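Uncharacterized protein (Parabacteroides merdae ATCC 43184, PDB 4OPW) is of unknown function but is probably a cell-surface adhesin, built as a parallel beta-helix that resembles the head domain of auto-transporter adhesins. Local coordinates at residues A97-N102 / V120-K125; E109-A114 / K130-V135; N140-E145 / T160-A165; C153-S158 / G179-F184. One frame throughout, in Å; residues are numbered along the deposited sequence.

Contact 1. Residues A97-N102 / V120-K125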
loop_
_atom_site.group_PDB
_atom_site.type_symbol
_atom_site.label_atom_id
_atom_site.label_comp_id
_atom_site.label_asym_id
_atom_site.label_seq_id
_atom_site.Cartn_x
_atom_site.Cartn_y
_atom_site.Cartn_z
ATOM N N ALA A 97 -7.193 -4.297 -6.998
ATOM C CA ALA A 97 -6.848 -3.049 -7.657
ATOM C C ALA A 97 -5.322 -2.924 -7.823
ATOM O O ALA A 97 -4.569 -3.640 -7.147
ATOM C CB ALA A 97 -7.344 -1.881 -6.790
ATOM N N ASN A 98 -4.909 -2.055 -8.737
ATOM C CA ASN A 98 -3.524 -1.686 -8.930
ATOM C C ASN A 98 -3.423 -0.203 -8.561
ATOM O O ASN A 98 -4.069 0.626 -9.215
ATOM C CB ASN A 98 -3.063 -1.945 -10.379
ATOM C CG ASN A 98 -2.885 -3.393 -10.793
ATOM O OD1 ASN A 98 -2.668 -4.305 -9.984
ATOM N ND2 ASN A 98 -2.916 -3.627 -12.099
ATOM N N PHE A 99 -2.726 0.130 -7.465
ATOM C CA PHE A 99 -2.484 1.537 -7.123
ATOM C C PHE A 99 -1.029 1.844 -7.430
ATOM O O PHE A 99 -0.143 1.167 -6.912
ATOM C CB PHE A 99 -2.821 1.898 -5.657
ATOM C CG PHE A 99 -2.553 3.359 -5.374
ATOM C CD1 PHE A 99 -3.522 4.326 -5.637
ATOM C CD2 PHE A 99 -1.329 3.773 -4.853
ATOM C CE1 PHE A 99 -3.271 5.682 -5.386
ATOM C CE2 PHE A 99 -1.086 5.128 -4.578
ATOM C CZ PHE A 99 -2.050 6.075 -4.875
ATOM N N ILE A 100 -0.784 2.828 -8.292
ATOM C CA ILE A 100 0.583 3.221 -8.628
ATOM C C ILE A 100 0.779 4.715 -8.381
ATOM O O ILE A 100 0.036 5.528 -8.943
ATOM C CB ILE A 100 0.963 2.867 -10.105
ATOM C CG1 ILE A 100 0.886 1.334 -10.401
ATOM C CG2 ILE A 100 2.348 3.419 -10.450
ATOM C CD1 ILE A 100 1.060 0.951 -11.890
ATOM N N ALA A 101 1.795 5.083 -7.578
ATOM C CA ALA A 101 2.180 6.485 -7.389
ATOM C C ALA A 101 3.373 6.738 -8.326
ATOM O O ALA A 101 4.434 6.113 -8.162
ATOM C CB ALA A 101 2.530 6.762 -5.932
ATOM N N ASN A 102 3.171 7.582 -9.351
ATOM C CA ASN A 102 4.179 7.896 -10.381
ATOM C C ASN A 102 4.921 9.204 -10.133
ATOM O O ASN A 102 5.460 9.823 -11.060
ATOM C CB ASN A 102 3.524 7.925 -11.752
ATOM C CG ASN A 102 3.246 6.543 -12.267
ATOM O OD1 ASN A 102 4.111 5.660 -12.217
ATOM N ND2 ASN A 102 2.035 6.319 -12.747
ATOM N N VAL A 120 0.049 -2.391 -4.558
ATOM C CA VAL A 120 0.382 -0.976 -4.335
ATOM C C VAL A 120 1.847 -0.786 -4.695
ATOM O O VAL A 120 2.696 -1.499 -4.170
ATOM C CB VAL A 120 0.091 -0.506 -2.875
ATOM C CG1 VAL A 120 0.634 0.916 -2.623
ATOM C CG2 VAL A 120 -1.402 -0.603 -2.544
ATOM N N GLN A 121 2.138 0.115 -5.638
ATOM C CA GLN A 121 3.508 0.403 -6.050
ATOM C C GLN A 121 3.801 1.885 -5.883
ATOM O O GLN A 121 3.195 2.714 -6.572
ATOM C CB GLN A 121 3.793 -0.035 -7.500
ATOM C CG GLN A 121 3.563 -1.527 -7.783
ATOM C CD GLN A 121 3.547 -1.771 -9.268
ATOM O OE1 GLN A 121 2.502 -1.758 -9.916
ATOM N NE2 GLN A 121 4.703 -1.949 -9.841
ATOM N N LEU A 122 4.712 2.229 -4.954
ATOM C CA LEU A 122 5.146 3.615 -4.752
ATOM C C LEU A 122 6.478 3.694 -5.455
ATOM O O LEU A 122 7.472 3.207 -4.934
ATOM C CB LEU A 122 5.191 4.011 -3.267
ATOM C CG LEU A 122 3.926 3.659 -2.428
ATOM C CD1 LEU A 122 4.104 4.082 -0.981
ATOM C CD2 LEU A 122 2.620 4.243 -3.043
ATOM N N LYS A 123 6.462 4.145 -6.718
ATOM C CA LYS A 123 7.632 4.037 -7.603
ATOM C C LYS A 123 8.730 5.090 -7.397
ATOM O O LYS A 123 9.850 4.885 -7.894
ATOM C CB LYS A 123 7.183 4.037 -9.072
ATOM C CG LYS A 123 6.354 2.791 -9.429
ATOM C CD LYS A 123 6.220 2.617 -10.928
ATOM C CE LYS A 123 5.547 1.322 -11.296
ATOM N NZ LYS A 123 5.339 1.209 -12.768
ATOM N N GLN A 124 8.428 6.216 -6.723
ATOM C CA GLN A 124 9.429 7.271 -6.502
ATOM C C GLN A 124 9.539 7.601 -5.015
ATOM O O GLN A 124 8.711 7.146 -4.215
ATOM C CB GLN A 124 9.132 8.502 -7.356
ATOM C CG GLN A 124 9.467 8.271 -8.839
ATOM C CD GLN A 124 9.039 9.403 -9.741
ATOM O OE1 GLN A 124 8.214 9.234 -10.635
ATOM N NE2 GLN A 124 9.607 10.571 -9.557
ATOM N N LYS A 125 10.595 8.325 -4.624
ATOM C CA LYS A 125 10.906 8.556 -3.217
ATOM C C LYS A 125 9.710 9.071 -2.394
ATOM O O LYS A 125 9.053 10.048 -2.750
ATOM C CB LYS A 125 12.120 9.485 -3.045
ATOM C CG LYS A 125 12.627 9.583 -1.605
ATOM C CD LYS A 125 13.851 10.487 -1.504
ATOM C CE LYS A 125 14.506 10.398 -0.147
ATOM N NZ LYS A 125 15.773 11.172 -0.099
HETATM O O HOH W 1 4.305 3.538 -13.805
#

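Contact 2. Residues E109-A114 / K130-V135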
loop_
_atom_site.group_PDB
_atom_site.type_symbol
_atom_site.label_atom_id
_atom_site.label_comp_id
_atom_site.label_asym_id
_atom_site.label_seq_id
_atom_site.Cartn_x
_atom_site.Cartn_y
_atom_site.Cartn_z
ATOM N N GLU A 109 2.357 12.606 7.197
ATOM C CA GLU A 109 2.024 11.196 7.344
ATOM C C GLU A 109 1.447 10.608 6.072
ATOM O O GLU A 109 0.682 11.275 5.370
ATOM C CB GLU A 109 0.997 11.011 8.489
ATOM C CG GLU A 109 1.549 11.261 9.887
ATOM C CD GLU A 109 0.621 11.046 11.068
ATOM O OE1 GLU A 109 -0.223 10.122 11.005
ATOM O OE2 GLU A 109 0.772 11.770 12.079
ATOM N N LEU A 110 1.764 9.339 5.816
ATOM C CA LEU A 110 1.178 8.596 4.717
ATOM C C LEU A 110 0.792 7.228 5.256
ATOM O O LEU A 110 1.642 6.474 5.736
ATOM C CB LEU A 110 2.086 8.499 3.479
ATOM C CG LEU A 110 1.504 7.699 2.298
ATOM C CD1 LEU A 110 0.113 8.252 1.829
ATOM C CD2 LEU A 110 2.500 7.615 1.161
ATOM N N LYS A 111 -0.510 6.942 5.228
ATOM C CA LYS A 111 -1.053 5.662 5.676
ATOM C C LYS A 111 -1.645 4.920 4.500
ATOM O O LYS A 111 -2.450 5.475 3.757
ATOM C CB LYS A 111 -2.107 5.899 6.779
ATOM C CG LYS A 111 -2.850 4.645 7.244
ATOM C CD LYS A 111 -3.698 4.920 8.504
ATOM C CE LYS A 111 -4.901 5.838 8.266
ATOM N NZ LYS A 111 -5.413 6.487 9.512
ATOM N N ILE A 112 -1.213 3.670 4.295
ATOM C CA ILE A 112 -1.727 2.851 3.216
ATOM C C ILE A 112 -2.246 1.530 3.756
ATOM O O ILE A 112 -1.530 0.834 4.492
ATOM C CB ILE A 112 -0.657 2.619 2.122
ATOM C CG1 ILE A 112 -0.123 3.991 1.613
ATOM C CG2 ILE A 112 -1.227 1.757 0.945
ATOM C CD1 ILE A 112 0.876 3.928 0.551
ATOM N N ASN A 113 -3.502 1.198 3.412
ATOM C CA ASN A 113 -4.136 -0.069 3.772
ATOM C C ASN A 113 -4.454 -0.810 2.484
ATOM O O ASN A 113 -5.291 -0.340 1.708
ATOM C CB ASN A 113 -5.398 0.157 4.621
ATOM C CG ASN A 113 -5.164 0.845 5.950
ATOM O OD1 ASN A 113 -4.051 0.875 6.494
ATOM N ND2 ASN A 113 -6.225 1.398 6.524
ATOM N N ALA A 114 -3.754 -1.928 2.229
ATOM C CA ALA A 114 -3.897 -2.703 1.007
ATOM C C ALA A 114 -4.509 -4.038 1.377
ATOM O O ALA A 114 -3.953 -4.781 2.201
ATOM C CB ALA A 114 -2.529 -2.871 0.328
ATOM N N LYS A 130 5.850 10.065 9.117
ATOM C CA LYS A 130 5.414 8.742 9.538
ATOM C C LYS A 130 4.847 7.980 8.348
ATOM O O LYS A 130 4.011 8.510 7.617
ATOM C CB LYS A 130 4.366 8.871 10.656
ATOM C CG LYS A 130 3.868 7.556 11.238
ATOM C CD LYS A 130 2.681 7.821 12.140
ATOM C CE LYS A 130 2.257 6.603 12.910
ATOM N NZ LYS A 130 1.172 6.925 13.868
ATOM N N LEU A 131 5.328 6.742 8.138
ATOM C CA LEU A 131 4.861 5.886 7.033
ATOM C C LEU A 131 4.235 4.659 7.651
ATOM O O LEU A 131 4.897 3.912 8.360
ATOM C CB LEU A 131 6.012 5.540 6.063
ATOM C CG LEU A 131 5.649 4.788 4.756
ATOM C CD1 LEU A 131 4.646 5.595 3.883
ATOM C CD2 LEU A 131 6.912 4.484 3.948
ATOM N N ASP A 132 2.930 4.500 7.449
ATOM C CA ASP A 132 2.157 3.445 8.081
ATOM C C ASP A 132 1.540 2.540 7.021
ATOM O O ASP A 132 0.535 2.881 6.388
ATOM C CB ASP A 132 1.106 4.109 8.992
ATOM C CG ASP A 132 0.143 3.185 9.700
ATOM O OD1 ASP A 132 0.346 1.955 9.647
ATOM O OD2 ASP A 132 -0.806 3.696 10.322
ATOM N N LEU A 133 2.148 1.348 6.846
ATOM C CA LEU A 133 1.774 0.399 5.813
ATOM C C LEU A 133 1.136 -0.837 6.390
ATOM O O LEU A 133 1.667 -1.445 7.329
ATOM C CB LEU A 133 3.019 0.016 5.005
ATOM C CG LEU A 133 3.899 1.185 4.506
ATOM C CD1 LEU A 133 5.132 0.667 3.788
ATOM C CD2 LEU A 133 3.118 2.124 3.587
ATOM N N ASN A 134 -0.026 -1.194 5.843
ATOM C CA ASN A 134 -0.804 -2.338 6.306
ATOM C C ASN A 134 -1.253 -3.172 5.143
ATOM O O ASN A 134 -1.813 -2.645 4.172
ATOM C CB ASN A 134 -2.027 -1.853 7.102
ATOM C CG ASN A 134 -1.649 -0.936 8.245
ATOM O OD1 ASN A 134 -1.353 -1.405 9.332
ATOM N ND2 ASN A 134 -1.561 0.383 7.983
ATOM N N VAL A 135 -0.983 -4.483 5.218
ATOM C CA VAL A 135 -1.382 -5.405 4.167
ATOM C C VAL A 135 -2.215 -6.538 4.772
ATOM O O VAL A 135 -1.914 -7.017 5.880
ATOM C CB VAL A 135 -0.128 -5.936 3.403
ATOM C CG1 VAL A 135 -0.386 -7.304 2.758
ATOM C CG2 VAL A 135 0.345 -4.920 2.346
#

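Contact 3. Residues N140-E145 / T160-A165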
loop_
_atom_site.group_PDB
_atom_site.type_symbol
_atom_site.label_atom_id
_atom_site.label_comp_id
_atom_site.label_asym_id
_atom_site.label_seq_id
_atom_site.Cartn_x
_atom_site.Cartn_y
_atom_site.Cartn_z
ATOM N N ASN A 140 -0.190 -7.038 -1.977
ATOM C CA ASN A 140 1.256 -6.861 -2.086
ATOM C C ASN A 140 1.595 -5.402 -2.207
ATOM O O ASN A 140 0.895 -4.643 -2.889
ATOM C CB ASN A 140 1.791 -7.630 -3.300
ATOM C CG ASN A 140 1.622 -9.121 -3.179
ATOM O OD1 ASN A 140 2.303 -9.781 -2.392
ATOM N ND2 ASN A 140 0.666 -9.686 -3.890
HETATM N N MSE A 141 2.690 -5.000 -1.575
HETATM C CA MSE A 141 3.114 -3.623 -1.675
HETATM C C MSE A 141 4.594 -3.538 -2.012
HETATM O O MSE A 141 5.392 -4.324 -1.496
HETATM C CB MSE A 141 2.826 -2.876 -0.379
HETATM C CG MSE A 141 2.862 -1.387 -0.554
HETATM SE SE MSE A 141 2.439 -0.680 1.201
HETATM C CE MSE A 141 0.876 -1.195 1.503
ATOM N N VAL A 142 4.949 -2.628 -2.928
ATOM C CA VAL A 142 6.341 -2.408 -3.320
ATOM C C VAL A 142 6.642 -0.915 -3.169
ATOM O O VAL A 142 6.006 -0.090 -3.841
ATOM C CB VAL A 142 6.694 -2.921 -4.748
ATOM C CG1 VAL A 142 8.182 -2.707 -5.049
ATOM C CG2 VAL A 142 6.300 -4.392 -4.932
ATOM N N VAL A 143 7.625 -0.579 -2.326
ATOM C CA VAL A 143 8.057 0.798 -2.093
ATOM C C VAL A 143 9.510 0.888 -2.537
ATOM O O VAL A 143 10.383 0.261 -1.929
ATOM C CB VAL A 143 7.847 1.258 -0.613
ATOM C CG1 VAL A 143 8.301 2.704 -0.426
ATOM C CG2 VAL A 143 6.371 1.095 -0.176
ATOM N N ASN A 144 9.770 1.625 -3.621
ATOM C CA ASN A 144 11.116 1.706 -4.186
ATOM C C ASN A 144 12.121 2.419 -3.274
ATOM O O ASN A 144 13.280 1.996 -3.204
ATOM C CB ASN A 144 11.093 2.385 -5.560
ATOM C CG ASN A 144 10.569 1.500 -6.676
ATOM O OD1 ASN A 144 10.256 0.312 -6.492
ATOM N ND2 ASN A 144 10.484 2.052 -7.868
ATOM N N GLU A 145 11.704 3.494 -2.603
ATOM C CA GLU A 145 12.623 4.268 -1.763
ATOM C C GLU A 145 11.829 5.086 -0.762
ATOM O O GLU A 145 10.883 5.776 -1.160
ATOM C CB GLU A 145 13.494 5.196 -2.638
ATOM C CG GLU A 145 14.642 5.839 -1.874
ATOM C CD GLU A 145 15.429 6.907 -2.609
ATOM O OE1 GLU A 145 15.092 7.223 -3.773
ATOM O OE2 GLU A 145 16.391 7.431 -2.007
ATOM N N THR A 160 2.483 -9.463 1.148
ATOM C CA THR A 160 3.900 -9.098 1.193
ATOM C C THR A 160 4.096 -7.582 1.183
ATOM O O THR A 160 3.295 -6.839 0.593
ATOM C CB THR A 160 4.726 -9.740 0.045
ATOM O OG1 THR A 160 4.459 -9.062 -1.176
ATOM C CG2 THR A 160 4.520 -11.244 -0.115
ATOM N N ILE A 161 5.187 -7.134 1.814
ATOM C CA ILE A 161 5.606 -5.730 1.821
ATOM C C ILE A 161 7.087 -5.728 1.455
ATOM O O ILE A 161 7.902 -6.291 2.185
ATOM C CB ILE A 161 5.305 -4.967 3.141
ATOM C CG1 ILE A 161 3.760 -4.931 3.421
ATOM C CG2 ILE A 161 5.874 -3.528 3.051
ATOM C CD1 ILE A 161 3.309 -4.367 4.798
ATOM N N ASN A 162 7.417 -5.155 0.306
ATOM C CA ASN A 162 8.798 -5.061 -0.163
ATOM C C ASN A 162 9.236 -3.609 -0.135
ATOM O O ASN A 162 8.724 -2.796 -0.899
ATOM C CB ASN A 162 8.922 -5.660 -1.570
ATOM C CG ASN A 162 10.321 -5.671 -2.138
ATOM O OD1 ASN A 162 11.292 -5.290 -1.487
ATOM N ND2 ASN A 162 10.440 -6.082 -3.391
ATOM N N LEU A 163 10.166 -3.286 0.772
ATOM C CA LEU A 163 10.727 -1.936 0.964
ATOM C C LEU A 163 12.141 -2.008 0.455
ATOM O O LEU A 163 13.022 -2.523 1.138
ATOM C CB LEU A 163 10.668 -1.516 2.446
ATOM C CG LEU A 163 9.325 -1.678 3.179
ATOM C CD1 LEU A 163 9.448 -1.220 4.624
ATOM C CD2 LEU A 163 8.200 -0.885 2.474
ATOM N N LYS A 164 12.325 -1.629 -0.802
ATOM C CA LYS A 164 13.582 -1.803 -1.537
ATOM C C LYS A 164 14.779 -1.008 -1.006
ATOM O O LYS A 164 15.898 -1.524 -1.035
ATOM C CB LYS A 164 13.378 -1.436 -3.007
ATOM C CG LYS A 164 12.480 -2.418 -3.760
ATOM C CD LYS A 164 12.493 -2.115 -5.246
ATOM C CE LYS A 164 11.751 -3.150 -6.053
ATOM N NZ LYS A 164 11.484 -2.680 -7.438
ATOM N N ALA A 165 14.577 0.243 -0.576
ATOM C CA ALA A 165 15.680 1.103 -0.145
ATOM C C ALA A 165 15.214 2.189 0.770
ATOM O O ALA A 165 14.044 2.557 0.745
ATOM C CB ALA A 165 16.345 1.742 -1.373
HETATM O O HOH W 2 5.672 -7.065 -2.497
#

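Contact 4. Residues C153-S158 / G179-F184. With EDO (1,2-ethanediol), chain F.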
loop_
_atom_site.group_PDB
_atom_site.type_symbol
_atom_site.label_atom_id
_atom_site.label_comp_id
_atom_site.label_asym_id
_atom_site.label_seq_id
_atom_site.Cartn_x
_atom_site.Cartn_y
_atom_site.Cartn_z
ATOM N N CYS A 153 4.979 -1.206 9.712
ATOM C CA CYS A 153 4.683 -2.219 8.719
ATOM C C CYS A 153 3.973 -3.343 9.371
ATOM O O CYS A 153 4.472 -3.955 10.321
ATOM C CB CYS A 153 5.941 -2.707 8.019
ATOM S SG CYS A 153 6.564 -1.579 6.765
ATOM N N SER A 154 2.805 -3.640 8.843
ATOM C CA SER A 154 2.051 -4.763 9.375
ATOM C C SER A 154 1.393 -5.590 8.296
ATOM O O SER A 154 0.854 -5.047 7.315
ATOM C CB SER A 154 0.986 -4.267 10.342
ATOM O OG SER A 154 1.528 -3.325 11.260
ATOM N N ILE A 155 1.476 -6.925 8.468
ATOM C CA ILE A 155 0.800 -7.887 7.586
ATOM C C ILE A 155 -0.115 -8.745 8.446
ATOM O O ILE A 155 0.333 -9.230 9.478
ATOM C CB ILE A 155 1.782 -8.758 6.760
ATOM C CG1 ILE A 155 2.721 -7.874 5.891
ATOM C CG2 ILE A 155 0.974 -9.776 5.871
ATOM C CD1 ILE A 155 3.756 -8.648 5.132
ATOM N N ASN A 156 -1.388 -8.964 8.009
ATOM C CA ASN A 156 -2.344 -9.826 8.703
ATOM C C ASN A 156 -2.941 -10.829 7.737
ATOM O O ASN A 156 -3.362 -10.448 6.645
ATOM C CB ASN A 156 -3.453 -9.013 9.360
ATOM C CG ASN A 156 -3.049 -8.498 10.691
ATOM O OD1 ASN A 156 -3.135 -9.204 11.694
ATOM N ND2 ASN A 156 -2.563 -7.271 10.718
ATOM N N GLY A 157 -2.906 -12.106 8.113
ATOM C CA GLY A 157 -3.434 -13.199 7.296
ATOM C C GLY A 157 -2.448 -13.689 6.258
ATOM O O GLY A 157 -1.983 -14.826 6.319
ATOM N N SER A 158 -2.102 -12.816 5.304
ATOM C CA SER A 158 -1.162 -13.117 4.222
ATOM C C SER A 158 -0.897 -11.863 3.432
ATOM O O SER A 158 -1.700 -10.934 3.456
ATOM C CB SER A 158 -1.732 -14.196 3.293
ATOM O OG SER A 158 -2.975 -13.743 2.758
ATOM N N GLY A 179 2.797 -14.104 6.097
ATOM C CA GLY A 179 3.188 -12.938 5.321
ATOM C C GLY A 179 4.689 -12.788 5.207
ATOM O O GLY A 179 5.444 -13.472 5.910
ATOM N N GLU A 180 5.128 -11.902 4.299
ATOM C CA GLU A 180 6.553 -11.665 4.079
ATOM C C GLU A 180 6.878 -10.198 4.077
ATOM O O GLU A 180 6.293 -9.441 3.293
ATOM C CB GLU A 180 7.056 -12.255 2.738
ATOM C CG GLU A 180 6.796 -13.722 2.498
ATOM C CD GLU A 180 6.992 -14.098 1.040
ATOM O OE1 GLU A 180 8.069 -13.787 0.480
ATOM O OE2 GLU A 180 6.046 -14.667 0.449
ATOM N N ILE A 181 7.842 -9.799 4.895
ATOM C CA ILE A 181 8.364 -8.436 4.862
ATOM C C ILE A 181 9.773 -8.542 4.276
ATOM O O ILE A 181 10.591 -9.297 4.805
ATOM C CB ILE A 181 8.343 -7.713 6.252
ATOM C CG1 ILE A 181 6.882 -7.432 6.714
ATOM C CG2 ILE A 181 9.180 -6.401 6.212
ATOM C CD1 ILE A 181 6.713 -6.994 8.182
HETATM N N MSE A 182 10.040 -7.822 3.171
HETATM C CA MSE A 182 11.356 -7.776 2.530
HETATM C C MSE A 182 11.893 -6.360 2.718
HETATM O O MSE A 182 11.548 -5.451 1.938
HETATM C CB MSE A 182 11.256 -8.169 1.050
HETATM C CG MSE A 182 11.013 -9.657 0.825
HETATM SE SE MSE A 182 10.151 -9.963 -0.890
HETATM C CE MSE A 182 8.361 -9.420 -0.424
ATOM N N ALA A 183 12.661 -6.139 3.806
ATOM C CA ALA A 183 13.174 -4.815 4.132
ATOM C C ALA A 183 14.660 -4.809 4.515
ATOM O O ALA A 183 15.074 -3.980 5.326
ATOM C CB ALA A 183 12.338 -4.192 5.249
ATOM N N PHE A 184 15.490 -5.663 3.858
ATOM C CA PHE A 184 16.942 -5.591 4.078
ATOM C C PHE A 184 17.516 -4.236 3.602
ATOM O O PHE A 184 18.538 -3.771 4.121
ATOM C CB PHE A 184 17.662 -6.713 3.315
ATOM C CG PHE A 184 17.649 -8.097 3.912
ATOM C CD1 PHE A 184 17.801 -8.283 5.285
ATOM C CD2 PHE A 184 17.588 -9.221 3.096
ATOM C CE1 PHE A 184 17.829 -9.569 5.835
ATOM C CE2 PHE A 184 17.651 -10.511 3.643
ATOM C CZ PHE A 184 17.756 -10.673 5.011
HETATM C C1 EDO F . 5.984 -17.610 4.492
HETATM O O1 EDO F . 7.269 -17.008 4.485
HETATM C C2 EDO F . 5.031 -16.844 3.536
HETATM O O2 EDO F . 5.314 -17.178 2.189
#

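Contact 1. Residues A97-N102 / V120-K125
F99, I100 and A101 run beside V120, Q121 and L122 as two neighbouring rungs on one wall of the parallel beta-helix, their short axes only 6° apart. Backbone bonds join Q121 N to F99 O, A101 N to Q121 O and K123 N to A101 O. On the inner face, L122 CD2 comes to the edge of the F99 ring near its plane, 4.1 Å from CE2, and also rests on A101 CB at 3.8 Å. V120 and L122 go on inward to I112 of the facing sheet. On the outer face, I100 and Q121 stand side by side, Q121 OE1 lying 3.5 Å from I100 CG1. K123, whose N makes the last of these bonds, leans its side chain back over residues 100-102. Its CB is 3.6 Å from A101 O, the carbonyl already bound by its own N. With CG beside the backbone N (chi1 -66°) and the rest of the chain extended, CD passes N102 OD1 at 3.9 Å and CE passes I100 CG2, also at 3.9 Å. At the tip a water bridges the two segments, accepting from K123 NZ at 2.8 Å and donating to N102 OD1 at 2.7 Å.

Contact 2. Residues E109-A114 / K130-V135
L110 and L131, I112 and L133, A114 and V135 stand as three in-register pairs on the inner face of two parallel strands, the first two pairs side by side and pointing the same way. L131 sends CD1 across the gap to L110 CB at 3.9 Å, and the same methyl lies 3.6 Å from L110 O. L133 does likewise with CD2, which meets I112 CB at 4.1 Å. Its CG lies beside the backbone N (chi1 -49°), turning that branch toward the neighbouring strand. On the outer face E109, in the conformer described, lies alongside K130 (E109 CG to K130 CB 3.8 Å), but E109 OE1 and K130 NZ stay 4.5 Å apart, too far for a salt bridge. K111 lays its aliphatic part against D132, K111 CD to D132 OD2 3.6 Å, before bending at chi3 and turning the amine off toward E90, a long and weak pairing. The D132 carboxylate is met from above its plane: N134 ND2 gives a hydrogen bond to OD1 at 3.0 Å, 59° out of that plane. Five backbone bonds complete the ladder. Aliphatic pairs within and polar ones without, on in-register rungs, fit a parallel beta-helix.

Contact 3. Residues N140-E145 / T160-A165
N140 and T160 meet through a short hydrogen bond, T160 OG1 donating to N140 OD1 at 2.6 Å, in the carbonyl plane and on a lone pair. The hydroxyl gets there from the crowded position between backbone N and carbonyl carbon (chi1 75°). A water also donates to T160 OG1, at 2.7 Å, and to M141 O, fastening this end of the pair a second time. The tight part lies on the buried face: L163 CD2 packs 3.8 Å from both V143 CB and V143 CG2, while M141, a selenomethionine, points inward beside I161. On the solvent side the side chains hold more loosely. K164 stretches across the rung so that CE touches V142 CG1 at 3.7 Å, and NZ makes a weak 3.4 Å bond to N144 OD1. N144 is held more firmly by its ND2, which bonds K123 O one rung back. E145 and A165 meet through a CA-H...O contact, E145 CA to A165 O 3.4 Å. Four backbone bonds, beginning at M141 N to T160 O, join the parallel strands. On the same wall, strand 119-122 borders residues 140-143 and strand 180-183 borders residues 160-163, while strands 130-136 and 150-156 lie beneath.

Contact 4. Residues C153-S158 / G179-F184
I155 carries most of this contact, laying its two branches over residues 179-181. CD1 ends 3.2 Å from E180 O and 3.7 Å from I181 CG1, while the other branch, CG2, rests on the bare CA of G179 at 3.9 Å. The torsions make this possible: CG2 is anti to the backbone N, and CG1 lies beside it (chi1 -58°) with an extended arm (chi2 176°) that carries CD1 inward. I181 answers from the facing wall, its CD1 coming 4.4 Å from C153 CB. G179 has no side chain to hold I155 off; its backbone angles (phi 146°) call for glycine, and a CB would point into I155 CG2. The two strands are not sheet partners. They belong to facing walls of the parallel beta-helix, their axes 8.1 Å apart at closest approach and running nearly antiparallel, so the meeting is aliphatic packing across the interior. Around this core, I161 also packs on I155, L163 on C153 and I175 on I181. Past the corner at G157 the chain joins the wall of residues 180-183, where S158 CA lies beside G179 CA at 4.5 Å, as neighbouring rungs do, and S158 OG is hydrogen-bonded to S138 OG of an earlier turn. E180 points its CB away from the interior, and its OE2 accepts a hydrogen bond of 3.1 Å from O2 of an ethanediol, probably picked up from the crystallisation liquor.

In the fold
Contacts 1 and 3 are successive rungs of one wall of the beta-helix, tied to each other by probable backbone hydrogen bonds between residues 120-122 and V142. Contact 2 is the same kind of parallel pairing on the facing wall, and its inner residues touch both: I112 packs on L122 of contact 1 and on M141 of contact 3. Each of these three has an apolar inner face and a polar outer one. Contact 4 differs in being mostly buried and aliphatic, with no backbone ladder, because it runs from wall to wall. Its strands extend both walls, S154 pairing beside contact 2 and M182 beside contact 3. Contacts 1 and 4 do not touch, their centres lying about 17 Å apart.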